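PDB 5F2H: uncharacterized protein from Bacillus cereus, which is of unknown function but, as a member of the alpha/beta hydrolase superfamily, probably acts as a hydrolase, and carries a separate helical N-terminal domain. Local coordinates for residues A71-G76 with V103-E108. Residues are numbered along the deposited sequence; the frame is centred on the assembly and turned at random.
Sequences AIIEKG and VQLCKE
I72 meets both L105 and C106 where the C-terminal part of helix 61-74 packs on helix 97-115. Both of its branches take part. The shorter one reaches the leucine, with I72 CG2 3.9 Å from L105 CD2. The longer branch turns to the cysteine, and I72 CD1 sits 3.6 Å from C106 SG. An extended second torsion (chi2 174°) carries that methyl outward. C106 SG also lies 4.1 Å from I72 CG2, which places the sulfur against both arms of the isoleucine. The side chains of I72 and L105 run alongside each other, pointing opposite ways.

I73 adds a smaller contact. Its CB does not face the other helix, but a bent chain (chi2 -59°) brings I73 CD1 to 3.8 Å from L105 CD2. I73 lies roughly perpendicular to the leucine side chain. L105 CD2 therefore touches both isoleucines and bridges the neighbouring positions. The backbones come fairly close here, with I72 CA 7.5 Å from C106 CA.

M102 of helix 97-115 also packs on I72 and I73, and L84 of helix 81-86 lies against C106. The backbone O of I72 accepts a hydrogen bond from R109 NH1, a polar tie to helix 97-115 just past the apolar patch. The contact joins two helices of the helical N-terminal region, whose sequence family is grouped with TPR-like domains. Its centre is about 45 Å from the chain centre.

The direct contact is aliphatic carbon and sulfur alone and partly buried, so it packs without directed polar bonds; the thiol of C106 is hydrogen-bonded elsewhere.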
loop_
_atom_site.group_PDB
_atom_site.type_symbol
_atom_site.label_atom_id
_atom_site.label_comp_id
_atom_site.label_asym_id
_atom_site.label_seq_id
_atom_site.Cartn_x
_atom_site.Cartn_y
_atom_site.Cartn_z
ATOM N N ALA B 71 -32.971 -8.106 32.914
ATOM C CA ALA B 71 -31.884 -7.189 32.599
ATOM C C ALA B 71 -30.958 -6.880 33.760
ATOM O O ALA B 71 -29.739 -7.019 33.659
ATOM C CB ALA B 71 -32.479 -5.880 32.108
ATOM N N ILE B 72 -31.554 -6.447 34.862
ATOM C CA ILE B 72 -30.798 -6.066 36.032
ATOM C C ILE B 72 -30.413 -7.218 36.941
ATOM O O ILE B 72 -29.277 -7.290 37.403
ATOM C CB ILE B 72 -31.590 -5.043 36.831
ATOM C CG1 ILE B 72 -31.917 -3.866 35.921
ATOM C CG2 ILE B 72 -30.785 -4.584 38.042
ATOM C CD1 ILE B 72 -32.829 -2.839 36.542
ATOM N N ILE B 73 -31.345 -8.120 37.202
ATOM C CA ILE B 73 -31.051 -9.244 38.069
ATOM C C ILE B 73 -30.230 -10.306 37.352
ATOM O O ILE B 73 -29.037 -10.465 37.610
ATOM C CB ILE B 73 -32.341 -9.902 38.610
ATOM C CG1 ILE B 73 -33.203 -8.874 39.345
ATOM C CG2 ILE B 73 -32.008 -11.083 39.512
ATOM C CD1 ILE B 73 -32.502 -8.212 40.513
ATOM N N GLU B 74 -30.868 -10.971 36.401
ATOM C CA GLU B 74 -30.252 -12.056 35.661
ATOM C C GLU B 74 -29.024 -11.675 34.842
ATOM O O GLU B 74 -27.998 -12.350 34.917
ATOM C CB GLU B 74 -31.307 -12.741 34.782
ATOM C CG GLU B 74 -32.523 -13.276 35.556
ATOM C CD GLU B 74 -32.182 -14.354 36.594
ATOM O OE1 GLU B 74 -31.072 -14.928 36.549
ATOM O OE2 GLU B 74 -33.038 -14.651 37.453
ATOM N N LYS B 75 -29.105 -10.603 34.067
ATOM C CA LYS B 75 -27.953 -10.207 33.261
ATOM C C LYS B 75 -26.999 -9.220 33.910
ATOM O O LYS B 75 -25.925 -8.971 33.392
ATOM C CB LYS B 75 -28.396 -9.772 31.875
ATOM C CG LYS B 75 -28.901 -10.967 31.088
ATOM C CD LYS B 75 -29.268 -10.609 29.663
ATOM C CE LYS B 75 -29.526 -11.867 28.844
ATOM N NZ LYS B 75 -30.597 -12.729 29.415
ATOM N N GLY B 76 -27.375 -8.706 35.077
ATOM C CA GLY B 76 -26.539 -7.766 35.819
ATOM C C GLY B 76 -26.226 -6.402 35.212
ATOM O O GLY B 76 -25.170 -5.848 35.503
ATOM N N VAL B 103 -33.758 -0.192 41.418
ATOM C CA VAL B 103 -33.219 1.163 41.527
ATOM C C VAL B 103 -31.963 1.171 42.384
ATOM O O VAL B 103 -30.889 1.613 41.967
ATOM C CB VAL B 103 -34.237 2.101 42.198
ATOM C CG1 VAL B 103 -33.596 3.421 42.608
ATOM C CG2 VAL B 103 -35.440 2.334 41.303
ATOM N N GLN B 104 -32.094 0.615 43.574
ATOM C CA GLN B 104 -30.983 0.597 44.488
ATOM C C GLN B 104 -29.841 -0.251 43.951
ATOM O O GLN B 104 -28.674 0.057 44.170
ATOM C CB GLN B 104 -31.383 0.046 45.851
ATOM C CG GLN B 104 -30.580 0.742 46.915
ATOM C CD GLN B 104 -31.002 2.204 46.966
ATOM O OE1 GLN B 104 -32.170 2.521 46.692
ATOM N NE2 GLN B 104 -30.090 3.093 47.342
ATOM N N LEU B 105 -30.180 -1.346 43.289
ATOM C CA LEU B 105 -29.169 -2.218 42.760
ATOM C C LEU B 105 -28.398 -1.485 41.687
ATOM O O LEU B 105 -27.172 -1.538 41.673
ATOM C CB LEU B 105 -29.791 -3.529 42.286
ATOM C CG LEU B 105 -28.861 -4.622 41.762
ATOM C CD1 LEU B 105 -27.694 -4.902 42.701
ATOM C CD2 LEU B 105 -29.687 -5.880 41.503
ATOM N N CYS B 106 -29.098 -0.758 40.819
ATOM C CA CYS B 106 -28.431 0.021 39.762
ATOM C C CYS B 106 -27.586 1.164 40.314
ATOM O O CYS B 106 -26.495 1.429 39.819
ATOM C CB CYS B 106 -29.430 0.622 38.782
ATOM S SG CYS B 106 -30.311 -0.563 37.749
ATOM N N LYS B 107 -28.098 1.850 41.329
ATOM C CA LYS B 107 -27.381 2.966 41.919
ATOM C C LYS B 107 -25.998 2.520 42.339
ATOM O O LYS B 107 -25.003 3.190 42.086
ATOM C CB LYS B 107 -28.144 3.549 43.105
ATOM C CG LYS B 107 -27.365 4.703 43.713
ATOM C CD LYS B 107 -28.053 5.394 44.884
ATOM C CE LYS B 107 -29.339 6.096 44.485
ATOM N NZ LYS B 107 -29.885 6.862 45.647
ATOM N N GLU B 108 -25.959 1.385 43.007
ATOM C CA GLU B 108 -24.733 0.791 43.467
ATOM C C GLU B 108 -23.788 0.555 42.301
ATOM O O GLU B 108 -22.662 1.055 42.290
ATOM C CB GLU B 108 -25.121 -0.525 44.125
ATOM C CG GLU B 108 -24.035 -1.544 44.364
ATOM C CD GLU B 108 -24.641 -2.809 44.926
ATOM O OE1 GLU B 108 -24.344 -3.909 44.407
ATOM O OE2 GLU B 108 -25.518 -2.676 45.807
#